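Dihydrodipicolinate synthase family protein (Sinorhizobium meliloti, PDB 4DNH) is of unknown function but folds as a TIM barrel and is probably related to the dihydrodipicolinate synthase family. Local coordinates at residues F67-W72 with R108-A113; A119-L124 with D133-A138; A157-A162 with P197-Y202. All blocks are in the same frame, centred on the assembly; numbering follows the deposited sequence.

In the fold
All three contacts lie in the helices and loops around one closed barrel of eight parallel strands and follow one another along the chain. Contact 1 lies at the end where the strands begin: it joins helix 61-73 to the loop leading from helix 93-108 into strand 115-119. Contacts 2 and 3 lie at the other end, in segments that follow strands 115-119, 153-155 and 186-191. Their centres are about 12 Å apart and they touch, Thr121 and Ile135 packing on helix 159-164. Contact 1 stands about 29 and 32 Å from them, centre to centre. Strand 115-119 thus runs from contact 1 to contact 2. In TIM barrels the C-terminal strand ends usually carry the active site, but none is established here.

Contact 1 of 3, residues F67-W72 with R108-A113; sequences FRHRLW and RGRPDA
His69 meets Arg110 edge to edge: NH1 of Arg110 donates to ND1 of His69 over 3.0 Å, at 157° and in the plane of both flat groups. Accepting at ND1 fits the other ring nitrogen, NE2, bonding Glu106. One turn on, Trp72 faces the loop with CG beside its backbone N (chi1 -67°). Its CB sits over the middle of the Arg110 guanidinium, 3.4 Å from CZ, while CE3 lies 3.5 Å from Arg110 CD. Here helix 61-73 of the TIM barrel packs against the loop from helix 93-108 into strand 115-119, a helix-to-strand connection at the N-terminal end of the strands. Asp112 holds Arg110 from within the loop in a side-on salt bridge, NE and NH2 both donating to OD1, NE of Arg110 3.1 Å from OD1 of Asp112; NH2 also reaches Asp73. A methionine for this arginine would probably leave Asp112 and Asp73 without their cationic mate and His69 ND1 without its donor. Ala113 CB stands over the Trp72 indole in a CH-pi contact, 3.5 Å from the five-membered ring's centroid and 12° off its normal. Arg68 O lies near the opposite face, and the indole NE1 bonds Leu114 O.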
ATOM      1  N   PHE A  67       0.455 -14.207  -4.154  1.00 36.97           N
ATOM      2  CA  PHE A  67       1.141 -13.183  -3.364  1.00 37.37           C
ATOM      3  C   PHE A  67       0.425 -12.828  -2.046  1.00 35.62           C
ATOM      4  O   PHE A  67       1.074 -12.559  -1.053  1.00 34.80           O
ATOM      5  CB  PHE A  67       1.421 -11.942  -4.207  1.00 37.56           C
ATOM      6  CG  PHE A  67       2.254 -10.933  -3.509  1.00 39.38           C
ATOM      7  CD1 PHE A  67       3.633 -11.115  -3.387  1.00 41.14           C
ATOM      8  CD2 PHE A  67       1.666  -9.793  -2.955  1.00 39.72           C
ATOM      9  CE1 PHE A  67       4.418 -10.182  -2.726  1.00 41.05           C
ATOM     10  CE2 PHE A  67       2.448  -8.862  -2.297  1.00 41.85           C
ATOM     11  CZ  PHE A  67       3.824  -9.058  -2.180  1.00 42.59           C
ATOM     12  N   ARG A  68      -0.902 -12.819  -2.032  1.00 35.83           N
ATOM     13  CA  ARG A  68      -1.626 -12.775  -0.763  1.00 37.96           C
ATOM     14  C   ARG A  68      -1.222 -13.907   0.202  1.00 40.57           C
ATOM     15  O   ARG A  68      -1.050 -13.669   1.403  1.00 42.68           O
ATOM     16  CB  ARG A  68      -3.128 -12.783  -1.004  1.00 40.79           C
ATOM     17  CG  ARG A  68      -3.689 -11.426  -1.396  1.00 42.16           C
ATOM     18  CD  ARG A  68      -3.643 -11.196  -2.897  1.00 42.59           C
ATOM     19  NE  ARG A  68      -3.841  -9.780  -3.224  1.00 41.71           N
ATOM     20  CZ  ARG A  68      -3.073  -9.055  -4.041  1.00 38.77           C
ATOM     21  NH1 ARG A  68      -2.028  -9.618  -4.659  1.00 36.15           N
ATOM     22  NH2 ARG A  68      -3.356  -7.758  -4.234  1.00 35.65           N
ATOM     23  N   HIS A  69      -1.046 -15.126  -0.311  1.00 40.74           N
ATOM     24  CA  HIS A  69      -0.641 -16.256   0.541  1.00 42.21           C
ATOM     25  C   HIS A  69       0.743 -16.086   1.096  1.00 43.60           C
ATOM     26  O   HIS A  69       1.001 -16.424   2.271  1.00 46.23           O
ATOM     27  CB  HIS A  69      -0.773 -17.604  -0.180  1.00 43.76           C
ATOM     28  CG  HIS A  69      -2.202 -18.037  -0.401  1.00 45.63           C
ATOM     29  ND1 HIS A  69      -2.958 -18.582   0.578  1.00 48.69           N
ATOM     30  CD2 HIS A  69      -3.011 -17.981  -1.536  1.00 47.49           C
ATOM     31  CE1 HIS A  69      -4.184 -18.869   0.093  1.00 50.43           C
ATOM     32  NE2 HIS A  69      -4.216 -18.499  -1.202  1.00 51.43           N
ATOM     33  N   ARG A  70       1.642 -15.551   0.276  1.00 41.11           N
ATOM     34  CA  ARG A  70       2.988 -15.192   0.725  1.00 41.37           C
ATOM     35  C   ARG A  70       2.919 -14.223   1.904  1.00 41.70           C
ATOM     36  O   ARG A  70       3.670 -14.373   2.887  1.00 42.57           O
ATOM     37  CB  ARG A  70       3.792 -14.563  -0.421  1.00 41.12           C
ATOM     38  CG  ARG A  70       5.276 -14.361  -0.155  1.00 43.63           C
ATOM     39  CD  ARG A  70       5.910 -13.658  -1.349  1.00 48.17           C
ATOM     40  NE  ARG A  70       7.116 -12.870  -1.055  1.00 51.19           N
ATOM     41  CZ  ARG A  70       8.339 -13.384  -0.910  1.00 53.16           C
ATOM     42  NH1 ARG A  70       8.530 -14.709  -1.002  1.00 51.08           N
ATOM     43  NH2 ARG A  70       9.372 -12.576  -0.658  1.00 48.94           N
ATOM     44  N   LEU A  71       2.013 -13.244   1.817  1.00 40.24           N
ATOM     45  CA  LEU A  71       1.884 -12.249   2.891  1.00 39.35           C
ATOM     46  C   LEU A  71       1.302 -12.888   4.137  1.00 39.95           C
ATOM     47  O   LEU A  71       1.827 -12.710   5.227  1.00 40.91           O
ATOM     48  CB  LEU A  71       1.069 -11.008   2.481  1.00 36.17           C
ATOM     49  CG  LEU A  71       1.630 -10.056   1.422  1.00 34.69           C
ATOM     50  CD1 LEU A  71       0.601  -8.975   1.097  1.00 34.25           C
ATOM     51  CD2 LEU A  71       2.947  -9.422   1.836  1.00 33.34           C
ATOM     52  N   TRP A  72       0.220 -13.638   3.976  1.00 41.64           N
ATOM     53  CA  TRP A  72      -0.344 -14.364   5.117  1.00 42.23           C
ATOM     54  C   TRP A  72       0.646 -15.276   5.776  1.00 42.03           C
ATOM     55  O   TRP A  72       0.676 -15.327   7.001  1.00 42.73           O
ATOM     56  CB  TRP A  72      -1.618 -15.079   4.744  1.00 40.21           C
ATOM     57  CG  TRP A  72      -2.732 -14.121   4.411  1.00 39.03           C
ATOM     58  CD1 TRP A  72      -3.032 -12.917   5.044  1.00 38.39           C
ATOM     59  CD2 TRP A  72      -3.748 -14.259   3.355  1.00 38.92           C
ATOM     60  NE1 TRP A  72      -4.126 -12.321   4.470  1.00 37.29           N
ATOM     61  CE2 TRP A  72      -4.605 -13.068   3.452  1.00 37.64           C
ATOM     62  CE3 TRP A  72      -4.026 -15.215   2.371  1.00 39.59           C
ATOM     63  CZ2 TRP A  72      -5.684 -12.865   2.598  1.00 37.16           C
ATOM     64  CZ3 TRP A  72      -5.114 -14.995   1.512  1.00 39.15           C
ATOM     65  CH2 TRP A  72      -5.920 -13.845   1.625  1.00 38.50           C
ATOM     66  N   ARG A 108     -10.790 -17.122   3.863  1.00 41.68           N
ATOM     67  CA  ARG A 108     -11.610 -18.067   4.610  1.00 43.10           C
ATOM     68  C   ARG A 108     -11.055 -19.497   4.514  1.00 42.94           C
ATOM     69  O   ARG A 108     -11.418 -20.367   5.319  1.00 44.02           O
ATOM     70  CB  ARG A 108     -13.059 -18.039   4.122  1.00 44.50           C
ATOM     71  CG  ARG A 108     -13.826 -16.767   4.446  1.00 46.80           C
ATOM     72  CD  ARG A 108     -15.298 -16.919   4.064  1.00 51.94           C
ATOM     73  NE  ARG A 108     -15.473 -17.303   2.661  1.00 55.93           N
ATOM     74  CZ  ARG A 108     -15.621 -16.447   1.649  1.00 59.50           C
ATOM     75  NH1 ARG A 108     -15.636 -15.133   1.862  1.00 59.41           N
ATOM     76  NH2 ARG A 108     -15.757 -16.905   0.413  1.00 60.73           N
ATOM     77  N   GLY A 109     -10.187 -19.722   3.526  1.00 40.80           N
ATOM     78  CA  GLY A 109      -9.531 -21.006   3.317  1.00 41.48           C
ATOM     79  C   GLY A 109      -8.294 -21.220   4.164  1.00 41.62           C
ATOM     80  O   GLY A 109      -7.611 -22.218   4.017  1.00 42.19           O
ATOM     81  N   ARG A 110      -8.023 -20.287   5.066  1.00 42.38           N
ATOM     82  CA  ARG A 110      -6.815 -20.309   5.879  1.00 44.25           C
ATOM     83  C   ARG A 110      -7.183 -19.996   7.315  1.00 46.05           C
ATOM     84  O   ARG A 110      -8.093 -19.200   7.543  1.00 45.86           O
ATOM     85  CB  ARG A 110      -5.851 -19.220   5.424  1.00 43.70           C
ATOM     86  CG  ARG A 110      -4.975 -19.559   4.238  1.00 44.15           C
ATOM     87  CD  ARG A 110      -4.058 -18.365   3.971  1.00 45.55           C
ATOM     88  NE  ARG A 110      -2.890 -18.356   4.854  1.00 45.16           N
ATOM     89  CZ  ARG A 110      -1.632 -18.515   4.440  1.00 43.75           C
ATOM     90  NH1 ARG A 110      -1.355 -18.655   3.151  1.00 41.42           N
ATOM     91  NH2 ARG A 110      -0.642 -18.518   5.325  1.00 44.68           N
ATOM     92  N   PRO A 111      -6.486 -20.614   8.293  1.00 47.38           N
ATOM     93  CA  PRO A 111      -6.747 -20.200   9.674  1.00 49.39           C
ATOM     94  C   PRO A 111      -6.221 -18.796   9.979  1.00 51.53           C
ATOM     95  O   PRO A 111      -6.824 -18.103  10.787  1.00 52.91           O
ATOM     96  CB  PRO A 111      -6.025 -21.260  10.515  1.00 48.40           C
ATOM     97  CG  PRO A 111      -5.017 -21.855   9.608  1.00 48.26           C
ATOM     98  CD  PRO A 111      -5.590 -21.781   8.223  1.00 47.25           C
ATOM     99  N   ASP A 112      -5.141 -18.377   9.310  1.00 52.06           N
ATOM    100  CA  ASP A 112      -4.422 -17.141   9.674  1.00 56.44           C
ATOM    101  C   ASP A 112      -4.362 -16.082   8.576  1.00 53.65           C
ATOM    102  O   ASP A 112      -3.283 -15.690   8.141  1.00 57.86           O
ATOM    103  CB  ASP A 112      -3.001 -17.466  10.187  1.00 64.97           C
ATOM    104  CG  ASP A 112      -2.028 -17.949   9.073  1.00 70.66           C
ATOM    105  OD1 ASP A 112      -2.456 -18.278   7.938  1.00 64.40           O
ATOM    106  OD2 ASP A 112      -0.807 -17.994   9.358  1.00 78.54           O
ATOM    107  N   ALA A 113      -5.515 -15.604   8.137  1.00 48.39           N
ATOM    108  CA  ALA A 113      -5.546 -14.623   7.070  1.00 45.62           C
ATOM    109  C   ALA A 113      -6.281 -13.339   7.457  1.00 44.09           C
ATOM    110  O   ALA A 113      -7.517 -13.302   7.457  1.00 45.49           O
ATOM    111  CB  ALA A 113      -6.147 -15.234   5.813  1.00 45.56           C
TER

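Contact 2 of 3, residues A119-L124 with D133-A138; sequences AGTDHL and DDILAA
Leu124 and Ala138 meet through methyls, Leu124 CD2 lying 4.0 Å from Ala138 CB. Turning CG opposite the backbone N (chi1 179°) sends this methyl toward helix 132-148, where Leu124 CD2 also lies 3.8 Å from Asp134 O and 4.4 Å from Ile135 CG1. Thr121 adds a mixed packing contact: its OG1 rests 3.5 Å from Ala138 CB, while CG2 packs on Ala160 and Ser158.

His123 brings its ring edge to the helix backbone: Ala138 O lies near the plane of the His123 ring, 3.4 Å from CE1, a close carbon-to-oxygen approach. With His123 CE1 also 3.7 Å from Ala138 CB, that one methyl touches Leu124, Thr121 and His123. The ring's ND1 bonds Gln142, one turn farther along the helix, and Gln142 also engages Gly120 N and Asp122. Within the loop, Leu124 N donates to Thr121 O over 2.7 Å, closing a type I beta turn that places His123 and Leu124 beside the helix.

This is a beta-alpha loop of the TIM barrel, folding back from strand 115-119 onto the helix that follows it. Its chemistry implies attachment by van der Waals packing on a small alanine, with Gln142 supplying directed polar bonds from the next turn.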
ATOM      1  N   ALA A 119     -13.039   0.146   0.078  1.00 43.59           N
ATOM      2  CA  ALA A 119     -14.369   0.535  -0.399  1.00 45.16           C
ATOM      3  C   ALA A 119     -14.406   2.036  -0.663  1.00 48.04           C
ATOM      4  O   ALA A 119     -14.018   2.849   0.197  1.00 48.37           O
ATOM      5  CB  ALA A 119     -15.436   0.157   0.614  1.00 45.89           C
ATOM      6  N   GLY A 120     -14.872   2.411  -1.847  1.00 47.66           N
ATOM      7  CA  GLY A 120     -14.840   3.808  -2.216  1.00 48.01           C
ATOM      8  C   GLY A 120     -15.937   4.222  -3.161  1.00 51.60           C
ATOM      9  O   GLY A 120     -17.066   3.729  -3.104  1.00 53.65           O
ATOM     10  N   THR A 121     -15.562   5.119  -4.058  1.00 53.85           N
ATOM     11  CA  THR A 121     -16.471   5.819  -4.937  1.00 55.53           C
ATOM     12  C   THR A 121     -15.989   5.704  -6.399  1.00 55.09           C
ATOM     13  O   THR A 121     -16.660   6.158  -7.326  1.00 53.96           O
ATOM     14  CB  THR A 121     -16.568   7.280  -4.456  1.00 55.53           C
ATOM     15  OG1 THR A 121     -17.814   7.471  -3.767  1.00 57.82           O
ATOM     16  CG2 THR A 121     -16.429   8.274  -5.602  1.00 58.63           C
ATOM     17  N   ASP A 122     -14.840   5.056  -6.585  1.00 53.70           N
ATOM     18  CA  ASP A 122     -14.133   5.015  -7.877  1.00 53.41           C
ATOM     19  C   ASP A 122     -14.933   4.632  -9.141  1.00 54.60           C
ATOM     20  O   ASP A 122     -14.435   4.798 -10.251  1.00 55.10           O
ATOM     21  CB  ASP A 122     -12.825   4.205  -7.781  1.00 51.33           C
ATOM     22  CG  ASP A 122     -12.997   2.871  -7.055  1.00 57.28           C
ATOM     23  OD1 ASP A 122     -13.677   2.812  -6.008  1.00 59.01           O
ATOM     24  OD2 ASP A 122     -12.418   1.874  -7.525  1.00 61.92           O
ATOM     25  N   HIS A 123     -16.166   4.144  -8.991  1.00 52.74           N
ATOM     26  CA  HIS A 123     -17.006   3.899 -10.170  1.00 51.47           C
ATOM     27  C   HIS A 123     -17.789   5.123 -10.599  1.00 54.86           C
ATOM     28  O   HIS A 123     -18.583   5.065 -11.537  1.00 57.84           O
ATOM     29  CB  HIS A 123     -17.931   2.705  -9.950  1.00 50.01           C
ATOM     30  CG  HIS A 123     -18.960   2.931  -8.882  1.00 51.68           C
ATOM     31  ND1 HIS A 123     -18.677   2.824  -7.577  1.00 52.45           N
ATOM     32  CD2 HIS A 123     -20.302   3.278  -8.967  1.00 53.35           C
ATOM     33  CE1 HIS A 123     -19.777   3.086  -6.859  1.00 54.24           C
ATOM     34  NE2 HIS A 123     -20.773   3.365  -7.712  1.00 54.96           N
ATOM     35  N   LEU A 124     -17.568   6.240  -9.914  1.00 55.79           N
ATOM     36  CA  LEU A 124     -18.312   7.472 -10.154  1.00 59.55           C
ATOM     37  C   LEU A 124     -17.386   8.615 -10.569  1.00 61.77           C
ATOM     38  O   LEU A 124     -16.509   9.025  -9.803  1.00 58.55           O
ATOM     39  CB  LEU A 124     -19.100   7.861  -8.904  1.00 59.12           C
ATOM     40  CG  LEU A 124     -19.928   9.146  -8.928  1.00 59.42           C
ATOM     41  CD1 LEU A 124     -20.982   9.089 -10.027  1.00 60.29           C
ATOM     42  CD2 LEU A 124     -20.574   9.376  -7.565  1.00 59.54           C
ATOM     43  N   ASP A 133     -25.973  12.934  -2.569  1.00 71.97           N
ATOM     44  CA  ASP A 133     -26.771  11.698  -2.612  1.00 72.76           C
ATOM     45  C   ASP A 133     -26.143  10.650  -3.541  1.00 68.89           C
ATOM     46  O   ASP A 133     -26.011   9.481  -3.169  1.00 64.45           O
ATOM     47  CB  ASP A 133     -28.211  11.998  -3.052  1.00 76.64           C
ATOM     48  CG  ASP A 133     -29.076  12.547  -1.922  1.00 83.03           C
ATOM     49  OD1 ASP A 133     -28.892  12.127  -0.756  1.00 85.01           O
ATOM     50  OD2 ASP A 133     -29.959  13.391  -2.203  1.00 85.20           O
ATOM     51  N   ASP A 134     -25.749  11.091  -4.737  1.00 69.04           N
ATOM     52  CA  ASP A 134     -25.038  10.253  -5.691  1.00 66.17           C
ATOM     53  C   ASP A 134     -23.815   9.617  -5.040  1.00 63.02           C
ATOM     54  O   ASP A 134     -23.496   8.451  -5.319  1.00 61.68           O
ATOM     55  CB  ASP A 134     -24.586  11.068  -6.907  1.00 69.19           C
ATOM     56  CG  ASP A 134     -25.740  11.616  -7.716  1.00 76.89           C
ATOM     57  OD1 ASP A 134     -26.883  11.129  -7.559  1.00 81.10           O
ATOM     58  OD2 ASP A 134     -25.493  12.544  -8.522  1.00 78.69           O
ATOM     59  N   ILE A 135     -23.147  10.388  -4.175  1.00 61.41           N
ATOM     60  CA  ILE A 135     -21.896   9.968  -3.530  1.00 59.07           C
ATOM     61  C   ILE A 135     -22.187   8.930  -2.454  1.00 58.97           C
ATOM     62  O   ILE A 135     -21.497   7.911  -2.370  1.00 55.38           O
ATOM     63  CB  ILE A 135     -21.097  11.173  -2.958  1.00 58.49           C
ATOM     64  CG1 ILE A 135     -20.480  12.005  -4.098  1.00 57.86           C
ATOM     65  CG2 ILE A 135     -20.011  10.710  -1.998  1.00 54.68           C
ATOM     66  CD1 ILE A 135     -20.270  13.473  -3.771  1.00 57.81           C
ATOM     67  N   LEU A 136     -23.226   9.176  -1.654  1.00 60.77           N
ATOM     68  CA  LEU A 136     -23.628   8.204  -0.638  1.00 60.31           C
ATOM     69  C   LEU A 136     -24.019   6.879  -1.265  1.00 59.87           C
ATOM     70  O   LEU A 136     -23.657   5.813  -0.757  1.00 59.20           O
ATOM     71  CB  LEU A 136     -24.765   8.737   0.223  1.00 60.91           C
ATOM     72  CG  LEU A 136     -24.345   9.854   1.174  1.00 61.51           C
ATOM     73  CD1 LEU A 136     -25.571  10.559   1.755  1.00 65.11           C
ATOM     74  CD2 LEU A 136     -23.409   9.330   2.258  1.00 58.58           C
ATOM     75  N   ALA A 137     -24.745   6.956  -2.377  1.00 61.00           N
ATOM     76  CA  ALA A 137     -25.151   5.771  -3.124  1.00 62.84           C
ATOM     77  C   ALA A 137     -23.915   4.995  -3.605  1.00 61.29           C
ATOM     78  O   ALA A 137     -23.858   3.769  -3.507  1.00 62.40           O
ATOM     79  CB  ALA A 137     -26.059   6.156  -4.290  1.00 62.94           C
ATOM     80  N   ALA A 138     -22.912   5.725  -4.080  1.00 60.60           N
ATOM     81  CA  ALA A 138     -21.665   5.125  -4.526  1.00 57.61           C
ATOM     82  C   ALA A 138     -20.961   4.356  -3.392  1.00 57.68           C
ATOM     83  O   ALA A 138     -20.626   3.178  -3.559  1.00 59.30           O
ATOM     84  CB  ALA A 138     -20.763   6.189  -5.122  1.00 57.25           C
TER

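Contact 3 of 3, residues A157-A162 with P197-Y202; sequences ASRALA and PALEGY
Tyr202 extends its ring toward Ala157 and Ser158 with CG opposite its own backbone N (chi1 -153°), and Ser158 OG, also opposite its N, turns back over the helix start. The phenol oxygen OH accepts from Ser158 N over 3.2 Å at 147°, and it also bonds the hydroxyl of Tyr175. Ser158 is the N-cap of helix 159-164, its OG accepting from Leu161 N at 3.2 Å, so both the amide and the hydroxyl of this serine are used.

Ala157 CB lies over one face of the Tyr202 ring in a CH-pi contact, 3.9 Å from the centroid and 19° off the normal. Ala157 CB also meets Leu199 CD1 at 3.7 Å. Ala162 CB approaches Tyr202 CD1 at 4.0 Å, at the ring edge. Arg159 lays its aliphatic part on the loop, CD 3.6 Å from Ala198 CB, and its NE forms a salt bridge with Asp196. A water links the backbones by donating to Arg159 O and, over 2.7 Å, to Ala198 O.

The contact joins neighbouring beta-alpha loops of the TIM barrel, those after strands 153-155 and 186-191; Tyr171 of helix 168-181 meets the Tyr202 ring edge-to-face, and Tyr139 of helix 132-148 also touches it.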
ATOM      1  N   ALA A 157     -10.872   7.371   0.322  1.00 49.36           N
ATOM      2  CA  ALA A 157     -11.245   8.741   0.008  1.00 50.60           C
ATOM      3  C   ALA A 157     -11.896   8.756  -1.363  1.00 50.72           C
ATOM      4  O   ALA A 157     -11.649   7.869  -2.176  1.00 52.48           O
ATOM      5  CB  ALA A 157     -10.030   9.646   0.041  1.00 50.57           C
ATOM      6  N   SER A 158     -12.736   9.753  -1.609  1.00 49.89           N
ATOM      7  CA  SER A 158     -13.592   9.778  -2.783  1.00 50.71           C
ATOM      8  C   SER A 158     -13.289  10.965  -3.717  1.00 53.22           C
ATOM      9  O   SER A 158     -13.330  12.138  -3.306  1.00 52.24           O
ATOM     10  CB  SER A 158     -15.058   9.753  -2.328  1.00 53.54           C
ATOM     11  OG  SER A 158     -15.954  10.318  -3.272  1.00 55.17           O
ATOM     12  N   ARG A 159     -12.973  10.629  -4.970  1.00 54.76           N
ATOM     13  CA  ARG A 159     -12.660  11.587  -6.042  1.00 55.16           C
ATOM     14  C   ARG A 159     -13.854  12.552  -6.239  1.00 55.75           C
ATOM     15  O   ARG A 159     -13.671  13.761  -6.282  1.00 57.55           O
ATOM     16  CB  ARG A 159     -12.388  10.796  -7.343  1.00 55.63           C
ATOM     17  CG  ARG A 159     -11.052  10.964  -8.078  1.00 53.74           C
ATOM     18  CD  ARG A 159      -9.872  10.484  -7.247  1.00 53.46           C
ATOM     19  NE  ARG A 159      -8.893   9.511  -7.800  1.00 52.06           N
ATOM     20  CZ  ARG A 159      -8.836   8.936  -9.010  1.00 46.49           C
ATOM     21  NH1 ARG A 159      -7.850   8.067  -9.240  1.00 37.85           N
ATOM     22  NH2 ARG A 159      -9.721   9.204  -9.974  1.00 48.70           N
ATOM     23  N   ALA A 160     -15.076  12.014  -6.319  1.00 55.87           N
ATOM     24  CA  ALA A 160     -16.279  12.813  -6.617  1.00 55.43           C
ATOM     25  C   ALA A 160     -16.633  13.788  -5.493  1.00 56.35           C
ATOM     26  O   ALA A 160     -17.147  14.890  -5.747  1.00 57.29           O
ATOM     27  CB  ALA A 160     -17.464  11.905  -6.910  1.00 54.49           C
ATOM     28  N   LEU A 161     -16.362  13.367  -4.258  1.00 54.79           N
ATOM     29  CA  LEU A 161     -16.586  14.188  -3.075  1.00 54.71           C
ATOM     30  C   LEU A 161     -15.577  15.347  -2.983  1.00 54.91           C
ATOM     31  O   LEU A 161     -15.975  16.486  -2.701  1.00 56.08           O
ATOM     32  CB  LEU A 161     -16.591  13.326  -1.807  1.00 52.60           C
ATOM     33  CG  LEU A 161     -16.847  14.012  -0.455  1.00 53.44           C
ATOM     34  CD1 LEU A 161     -18.246  14.609  -0.329  1.00 55.56           C
ATOM     35  CD2 LEU A 161     -16.576  13.045   0.679  1.00 51.73           C
ATOM     36  N   ALA A 162     -14.296  15.072  -3.263  1.00 51.68           N
ATOM     37  CA  ALA A 162     -13.267  16.135  -3.305  1.00 51.28           C
ATOM     38  C   ALA A 162     -13.592  17.273  -4.298  1.00 53.10           C
ATOM     39  O   ALA A 162     -13.152  18.402  -4.111  1.00 53.45           O
ATOM     40  CB  ALA A 162     -11.886  15.556  -3.583  1.00 47.73           C
ATOM     41  N   PRO A 197      -3.733  13.168  -7.244  1.00 53.54           N
ATOM     42  CA  PRO A 197      -3.923  14.621  -7.382  1.00 52.18           C
ATOM     43  C   PRO A 197      -5.403  15.023  -7.299  1.00 49.99           C
ATOM     44  O   PRO A 197      -5.709  16.100  -6.811  1.00 50.04           O
ATOM     45  CB  PRO A 197      -3.334  14.931  -8.770  1.00 50.90           C
ATOM     46  CG  PRO A 197      -2.397  13.795  -9.046  1.00 51.11           C
ATOM     47  CD  PRO A 197      -3.024  12.588  -8.400  1.00 50.35           C
ATOM     48  N   ALA A 198      -6.310  14.147  -7.726  1.00 49.56           N
ATOM     49  CA  ALA A 198      -7.750  14.447  -7.652  1.00 51.11           C
ATOM     50  C   ALA A 198      -8.343  14.411  -6.223  1.00 51.12           C
ATOM     51  O   ALA A 198      -9.540  14.666  -6.032  1.00 52.03           O
ATOM     52  CB  ALA A 198      -8.543  13.561  -8.614  1.00 49.62           C
ATOM     53  N   LEU A 199      -7.511  14.111  -5.226  1.00 50.09           N
ATOM     54  CA  LEU A 199      -7.939  14.155  -3.826  1.00 53.28           C
ATOM     55  C   LEU A 199      -7.475  15.427  -3.119  1.00 59.69           C
ATOM     56  O   LEU A 199      -7.268  15.451  -1.908  1.00 60.25           O
ATOM     57  CB  LEU A 199      -7.478  12.908  -3.082  1.00 50.91           C
ATOM     58  CG  LEU A 199      -8.186  11.649  -3.553  1.00 51.73           C
ATOM     59  CD1 LEU A 199      -7.754  10.473  -2.697  1.00 51.93           C
ATOM     60  CD2 LEU A 199      -9.697  11.839  -3.516  1.00 52.68           C
ATOM     61  N   GLU A 200      -7.345  16.483  -3.914  1.00 67.00           N
ATOM     62  CA  GLU A 200      -6.846  17.783  -3.500  1.00 71.10           C
ATOM     63  C   GLU A 200      -7.759  18.493  -2.483  1.00 70.10           C
ATOM     64  O   GLU A 200      -8.947  18.735  -2.746  1.00 68.26           O
ATOM     65  CB  GLU A 200      -6.626  18.658  -4.750  1.00 80.44           C
ATOM     66  CG  GLU A 200      -7.809  18.726  -5.718  1.00 98.01           C
ATOM     67  CD  GLU A 200      -7.495  19.436  -7.033  1.00118.74           C
ATOM     68  OE1 GLU A 200      -6.604  20.317  -7.063  1.00125.93           O
ATOM     69  OE2 GLU A 200      -8.156  19.115  -8.049  1.00122.77           O
ATOM     70  N   GLY A 201      -7.187  18.821  -1.324  1.00 67.66           N
ATOM     71  CA  GLY A 201      -7.914  19.499  -0.248  1.00 65.29           C
ATOM     72  C   GLY A 201      -8.997  18.658   0.409  1.00 61.49           C
ATOM     73  O   GLY A 201     -10.065  19.174   0.739  1.00 62.13           O
ATOM     74  N   TYR A 202      -8.723  17.369   0.606  1.00 56.70           N
ATOM     75  CA  TYR A 202      -9.691  16.464   1.224  1.00 56.75           C
ATOM     76  C   TYR A 202      -9.984  16.854   2.689  1.00 60.50           C
ATOM     77  O   TYR A 202      -9.090  17.338   3.399  1.00 62.55           O
ATOM     78  CB  TYR A 202      -9.226  15.006   1.110  1.00 53.87           C
ATOM     79  CG  TYR A 202     -10.362  14.010   1.100  1.00 52.26           C
ATOM     80  CD1 TYR A 202     -11.101  13.781  -0.055  1.00 50.86           C
ATOM     81  CD2 TYR A 202     -10.703  13.299   2.253  1.00 53.01           C
ATOM     82  CE1 TYR A 202     -12.148  12.870  -0.069  1.00 52.31           C
ATOM     83  CE2 TYR A 202     -11.746  12.382   2.251  1.00 52.46           C
ATOM     84  CZ  TYR A 202     -12.465  12.169   1.088  1.00 52.20           C
ATOM     85  OH  TYR A 202     -13.504  11.268   1.082  1.00 51.18           O
TER
HETATM   86  O   HOH W   1     -11.620  15.000  -7.746  1.00 37.69           O